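Local coordinates for protein putative hydrolase (Chloroflexus aurantiacus J-10-fl, PDB 3CMN) that is probably a hydrolase of the zincin-like metallopeptidase family, largely helical and here without bound metal, whose substrate and reaction are not established, at residues A60-G64 with H270-V275; Y133-R137 with L300-V304. One frame throughout, in Å; residues are numbered along the deposited sequence.

Contact 1 of 2, residues A60-G64 with H270-V275; sequences ADYLG and HVMNAV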
loop_
_atom_site.group_PDB
_atom_site.type_symbol
_atom_site.label_atom_id
_atom_site.label_comp_id
_atom_site.label_asym_id
_atom_site.label_seq_id
_atom_site.Cartn_x
_atom_site.Cartn_y
_atom_site.Cartn_z
ATOM N N ALA A 60 -3.356 7.614 -15.659
ATOM C CA ALA A 60 -4.424 8.598 -15.749
ATOM C C ALA A 60 -5.374 8.247 -16.896
ATOM O O ALA A 60 -6.592 8.320 -16.744
ATOM C CB ALA A 60 -3.834 9.992 -15.972
ATOM N N ASP A 61 -4.800 7.856 -18.034
ATOM C CA ASP A 61 -5.569 7.502 -19.223
ATOM C C ASP A 61 -6.345 6.217 -19.047
ATOM O O ASP A 61 -7.514 6.141 -19.409
ATOM C CB ASP A 61 -4.646 7.358 -20.438
ATOM C CG ASP A 61 -5.398 6.942 -21.699
ATOM O OD1 ASP A 61 -6.178 7.759 -22.231
ATOM O OD2 ASP A 61 -5.216 5.793 -22.156
ATOM N N TYR A 62 -5.697 5.199 -18.499
ATOM C CA TYR A 62 -6.371 3.926 -18.305
ATOM C C TYR A 62 -7.519 4.022 -17.298
ATOM O O TYR A 62 -8.514 3.305 -17.413
ATOM C CB TYR A 62 -5.372 2.866 -17.842
ATOM C CG TYR A 62 -6.001 1.507 -17.623
ATOM C CD1 TYR A 62 -6.560 0.794 -18.680
ATOM C CD2 TYR A 62 -6.044 0.936 -16.358
ATOM C CE1 TYR A 62 -7.143 -0.454 -18.480
ATOM C CE2 TYR A 62 -6.623 -0.311 -16.150
ATOM C CZ TYR A 62 -7.171 -1.001 -17.215
ATOM O OH TYR A 62 -7.739 -2.243 -17.005
ATOM N N LEU A 63 -7.381 4.910 -16.317
ATOM C CA LEU A 63 -8.400 5.073 -15.287
ATOM C C LEU A 63 -9.336 6.251 -15.545
ATOM O O LEU A 63 -10.345 6.409 -14.864
ATOM C CB LEU A 63 -7.742 5.235 -13.915
ATOM C CG LEU A 63 -6.880 4.080 -13.419
ATOM C CD1 LEU A 63 -6.267 4.451 -12.078
ATOM C CD2 LEU A 63 -7.722 2.815 -13.311
ATOM N N GLY A 64 -9.000 7.083 -16.519
ATOM C CA GLY A 64 -9.854 8.214 -16.833
ATOM C C GLY A 64 -9.979 9.281 -15.755
ATOM O O GLY A 64 -10.969 10.013 -15.714
ATOM N N HIS A 270 -4.671 -5.253 -11.241
ATOM C CA HIS A 270 -5.315 -5.369 -12.535
ATOM C C HIS A 270 -4.754 -4.324 -13.489
ATOM O O HIS A 270 -4.539 -4.591 -14.672
ATOM C CB HIS A 270 -6.821 -5.162 -12.415
ATOM C CG HIS A 270 -7.536 -5.277 -13.721
ATOM N ND1 HIS A 270 -7.861 -6.493 -14.286
ATOM C CD2 HIS A 270 -7.926 -4.331 -14.607
ATOM C CE1 HIS A 270 -8.421 -6.290 -15.464
ATOM N NE2 HIS A 270 -8.471 -4.988 -15.683
ATOM N N VAL A 271 -4.544 -3.121 -12.972
ATOM C CA VAL A 271 -3.999 -2.039 -13.770
ATOM C C VAL A 271 -2.558 -2.403 -14.145
ATOM O O VAL A 271 -2.069 -2.022 -15.204
ATOM C CB VAL A 271 -4.028 -0.706 -12.980
ATOM C CG1 VAL A 271 -3.540 0.433 -13.852
ATOM C CG2 VAL A 271 -5.445 -0.422 -12.488
ATOM N N MET A 272 -1.887 -3.149 -13.271
ATOM C CA MET A 272 -0.516 -3.577 -13.529
ATOM C C MET A 272 -0.467 -4.451 -14.785
ATOM O O MET A 272 0.350 -4.229 -15.679
ATOM C CB MET A 272 0.032 -4.357 -12.326
ATOM C CG MET A 272 0.521 -3.471 -11.183
ATOM S SD MET A 272 1.648 -2.190 -11.781
ATOM C CE MET A 272 3.018 -3.228 -12.436
ATOM N N ASN A 273 -1.355 -5.439 -14.841
ATOM C CA ASN A 273 -1.441 -6.346 -15.976
ATOM C C ASN A 273 -1.738 -5.632 -17.291
ATOM O O ASN A 273 -1.205 -6.001 -18.338
ATOM C CB ASN A 273 -2.534 -7.377 -15.729
ATOM C CG ASN A 273 -2.104 -8.465 -14.786
ATOM O OD1 ASN A 273 -1.325 -9.342 -15.148
ATOM N ND2 ASN A 273 -2.609 -8.418 -13.563
ATOM N N ALA A 274 -2.588 -4.614 -17.233
ATOM C CA ALA A 274 -2.981 -3.873 -18.425
ATOM C C ALA A 274 -2.016 -2.775 -18.875
ATOM O O ALA A 274 -1.945 -2.467 -20.063
ATOM C CB ALA A 274 -4.372 -3.282 -18.220
ATOM N N VAL A 275 -1.280 -2.173 -17.950
ATOM C CA VAL A 275 -0.351 -1.107 -18.327
ATOM C C VAL A 275 1.100 -1.582 -18.277
ATOM O O VAL A 275 1.917 -1.194 -19.111
ATOM C CB VAL A 275 -0.498 0.133 -17.394
ATOM C CG1 VAL A 275 0.436 1.256 -17.846
ATOM C CG2 VAL A 275 -1.934 0.617 -17.395
#

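Contact 2 of 2, residues Y133-R137 with L300-V304; sequences YLAQR and LDQMV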
loop_
_atom_site.group_PDB
_atom_site.type_symbol
_atom_site.label_atom_id
_atom_site.label_comp_id
_atom_site.label_asym_id
_atom_site.label_seq_id
_atom_site.Cartn_x
_atom_site.Cartn_y
_atom_site.Cartn_z
ATOM N N TYR A 133 12.563 -3.322 11.719
ATOM C CA TYR A 133 12.473 -4.492 10.877
ATOM C C TYR A 133 11.766 -4.119 9.574
ATOM O O TYR A 133 12.188 -4.525 8.495
ATOM C CB TYR A 133 11.691 -5.595 11.582
ATOM C CG TYR A 133 11.544 -6.820 10.727
ATOM C CD1 TYR A 133 12.634 -7.654 10.482
ATOM C CD2 TYR A 133 10.332 -7.114 10.108
ATOM C CE1 TYR A 133 12.521 -8.750 9.634
ATOM C CE2 TYR A 133 10.207 -8.203 9.258
ATOM C CZ TYR A 133 11.306 -9.019 9.023
ATOM O OH TYR A 133 11.203 -10.095 8.165
ATOM N N LEU A 134 10.679 -3.358 9.688
ATOM C CA LEU A 134 9.922 -2.912 8.524
ATOM C C LEU A 134 10.820 -2.098 7.598
ATOM O O LEU A 134 10.719 -2.214 6.383
ATOM C CB LEU A 134 8.720 -2.069 8.958
ATOM C CG LEU A 134 7.523 -2.833 9.536
ATOM C CD1 LEU A 134 6.478 -1.838 10.014
ATOM C CD2 LEU A 134 6.927 -3.788 8.481
ATOM N N ALA A 135 11.714 -1.303 8.186
ATOM C CA ALA A 135 12.634 -0.469 7.418
ATOM C C ALA A 135 13.557 -1.233 6.456
ATOM O O ALA A 135 14.043 -0.665 5.474
ATOM C CB ALA A 135 13.467 0.404 8.355
ATOM N N GLN A 136 13.803 -2.510 6.715
ATOM C CA GLN A 136 14.666 -3.270 5.818
ATOM C C GLN A 136 13.887 -4.098 4.826
ATOM O O GLN A 136 14.453 -4.890 4.079
ATOM C CB GLN A 136 15.603 -4.188 6.594
ATOM C CG GLN A 136 15.153 -4.587 7.957
ATOM C CD GLN A 136 16.119 -5.556 8.598
ATOM O OE1 GLN A 136 16.221 -6.715 8.182
ATOM N NE2 GLN A 136 16.849 -5.089 9.610
ATOM N N ARG A 137 12.578 -3.894 4.805
ATOM C CA ARG A 137 11.739 -4.649 3.909
ATOM C C ARG A 137 10.854 -3.775 3.028
ATOM O O ARG A 137 10.527 -4.149 1.903
ATOM C CB ARG A 137 10.919 -5.635 4.733
ATOM C CG ARG A 137 11.810 -6.539 5.591
ATOM C CD ARG A 137 11.108 -7.826 5.884
ATOM N NE ARG A 137 10.366 -8.234 4.696
ATOM C CZ ARG A 137 9.489 -9.234 4.653
ATOM N NH1 ARG A 137 9.226 -9.959 5.743
ATOM N NH2 ARG A 137 8.856 -9.496 3.515
ATOM N N LEU A 300 2.893 -8.289 6.658
ATOM C CA LEU A 300 3.426 -7.167 7.417
ATOM C C LEU A 300 2.436 -6.001 7.459
ATOM O O LEU A 300 2.381 -5.260 8.441
ATOM C CB LEU A 300 4.763 -6.713 6.821
ATOM C CG LEU A 300 5.919 -7.733 6.803
ATOM C CD1 LEU A 300 7.068 -7.162 5.985
ATOM C CD2 LEU A 300 6.389 -8.066 8.227
ATOM N N ASP A 301 1.654 -5.832 6.397
ATOM C CA ASP A 301 0.661 -4.763 6.372
ATOM C C ASP A 301 -0.403 -5.084 7.425
ATOM O O ASP A 301 -0.914 -4.209 8.118
ATOM C CB ASP A 301 0.028 -4.650 4.987
ATOM C CG ASP A 301 -0.805 -3.397 4.831
ATOM O OD1 ASP A 301 -0.535 -2.395 5.535
ATOM O OD2 ASP A 301 -1.724 -3.405 3.989
ATOM N N GLN A 302 -0.717 -6.360 7.544
ATOM C CA GLN A 302 -1.687 -6.810 8.519
ATOM C C GLN A 302 -1.125 -6.628 9.935
ATOM O O GLN A 302 -1.827 -6.164 10.846
ATOM C CB GLN A 302 -1.987 -8.274 8.270
ATOM C CG GLN A 302 -3.004 -8.840 9.206
ATOM C CD GLN A 302 -3.254 -10.289 8.915
ATOM O OE1 GLN A 302 -3.132 -11.134 9.794
ATOM N NE2 GLN A 302 -3.596 -10.592 7.669
ATOM N N MET A 303 0.144 -7.009 10.099
ATOM C CA MET A 303 0.866 -6.893 11.365
ATOM C C MET A 303 0.748 -5.475 11.910
ATOM O O MET A 303 0.533 -5.282 13.110
ATOM C CB MET A 303 2.350 -7.252 11.153
ATOM C CG MET A 303 3.279 -7.135 12.385
ATOM S SD MET A 303 3.758 -5.471 12.961
ATOM C CE MET A 303 4.980 -5.004 11.758
ATOM N N VAL A 304 0.891 -4.486 11.032
ATOM C CA VAL A 304 0.797 -3.090 11.447
ATOM C C VAL A 304 -0.605 -2.754 11.962
ATOM O O VAL A 304 -0.752 -1.948 12.874
ATOM C CB VAL A 304 1.162 -2.120 10.293
ATOM C CG1 VAL A 304 1.268 -0.706 10.821
ATOM C CG2 VAL A 304 2.471 -2.530 9.656
#

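Contact 1 of 2, residues A60-G64 with H270-V275
Y62 drives its ring into a hollow on helix 248-279 formed by H270, V271, A274 and V275, a knob-into-hole contact between two helices in which a single long side chain does most of the work. Read from its root outward, the tyrosine meets the hollow one residue at a time. CB of Y62 lies 4.1 Å from CG2 of V275, and CG stays near that same methyl. One flank of the ring then belongs to V271, since CD2 of Y62 comes to 3.6 Å from V271 CG1, while CE2 has CG2 of the same valine at its edge, in the ring plane. Further out, CZ of Y62 rests 3.7 Å from A274 CB. With CG anti to the backbone N (chi1 -180°), the ring continues toward helix 248-279, the way CB already points. Were Y62 cut back to an alanine, the hollow between V271, A274 and V275 would probably lose its filling, and the edge of H270 the hydroxyl beside it.

L63 adds a smaller apolar touch beside the tyrosine, its CD2 lying 4.0 Å from V271 CG2. Just beyond, G64 takes positive phi (66°) as the C-prime residue of a Schellman motif, so the contact falls where helix 41-63 ends. I333 of helix 333-336 packs against both Y62 and H270. The side chain of V271 comes close to, but does not contact, the HExxH residues of helix 174-193, a sequence consistent with a zincin metal site, though no metal is bound there. The imidazole of H270 is tied by its ND1 to N325 OD1, a hydrogen bond that should limit its rotation. Its other side, with CD2 and NE2, presents an edge to the tyrosine, and Y62 OH ends 3.1 Å from H270 NE2.

Contact 2 of 2, residues Y133-R137 with L300-V304
L300 presents its two methyls to two differently turned flat groups, an example of how one branched side chain can serve a charged partner and an aromatic one at once. The leucine crosses the arginine at about a right angle, and its CD1 sits over the centre of the R137 guanidinium, 3.5 Å from CZ. CD2 instead lies in the plane of the Y133 ring, at its edge, 4.0 Å from CE2. A bend at the third torsion of R137 (chi3 38°) goes with a guanidinium turned to face L300 and within bonding distance of Y133 OH, to which NH1 donates a hydrogen bond of 3.1 Å, with the phenol oxygen tilted 17° out of the guanidinium plane.

Farther along the interface L134 runs alongside L300 in the opposite direction, bringing its CD2 to 4.0 Å from L300 CB. It meets M303 tip to tip, CD1 of the leucine lying 3.9 Å from the methionine CE, while V304 CG2 also borders CD1. W82 of helix 79-92 also packs on L134, so this leucine touches two other helices.

The end of helix 120-135 and the residues just after it meet helix 283-307 without a hydrogen bond between the two segments, through apolar side chains and the flat face of R137, whose N-H groups can still bond around the rim, as NH1 does to Y133.

From the N terminus, the chain first lays down one half of contact 1 at the end of helix 41-63, then reaches the end of helix 120-135, where contact 2 begins. It runs on through helix 174-193 and returns along helix 248-279, closing the loop of contact 1 after 205 intervening residues. Helix 283-307 follows directly and closes contact 2 across 162 residues. The two loops therefore cross rather than nest. Their centres stand 27 Å apart on opposite sides of the chain's centre, without touching. Contact 1 thus joins helix 41-63 to helix 248-279 and contact 2 joins helix 120-135 to helix 283-307, in two separate parts of this helical fold.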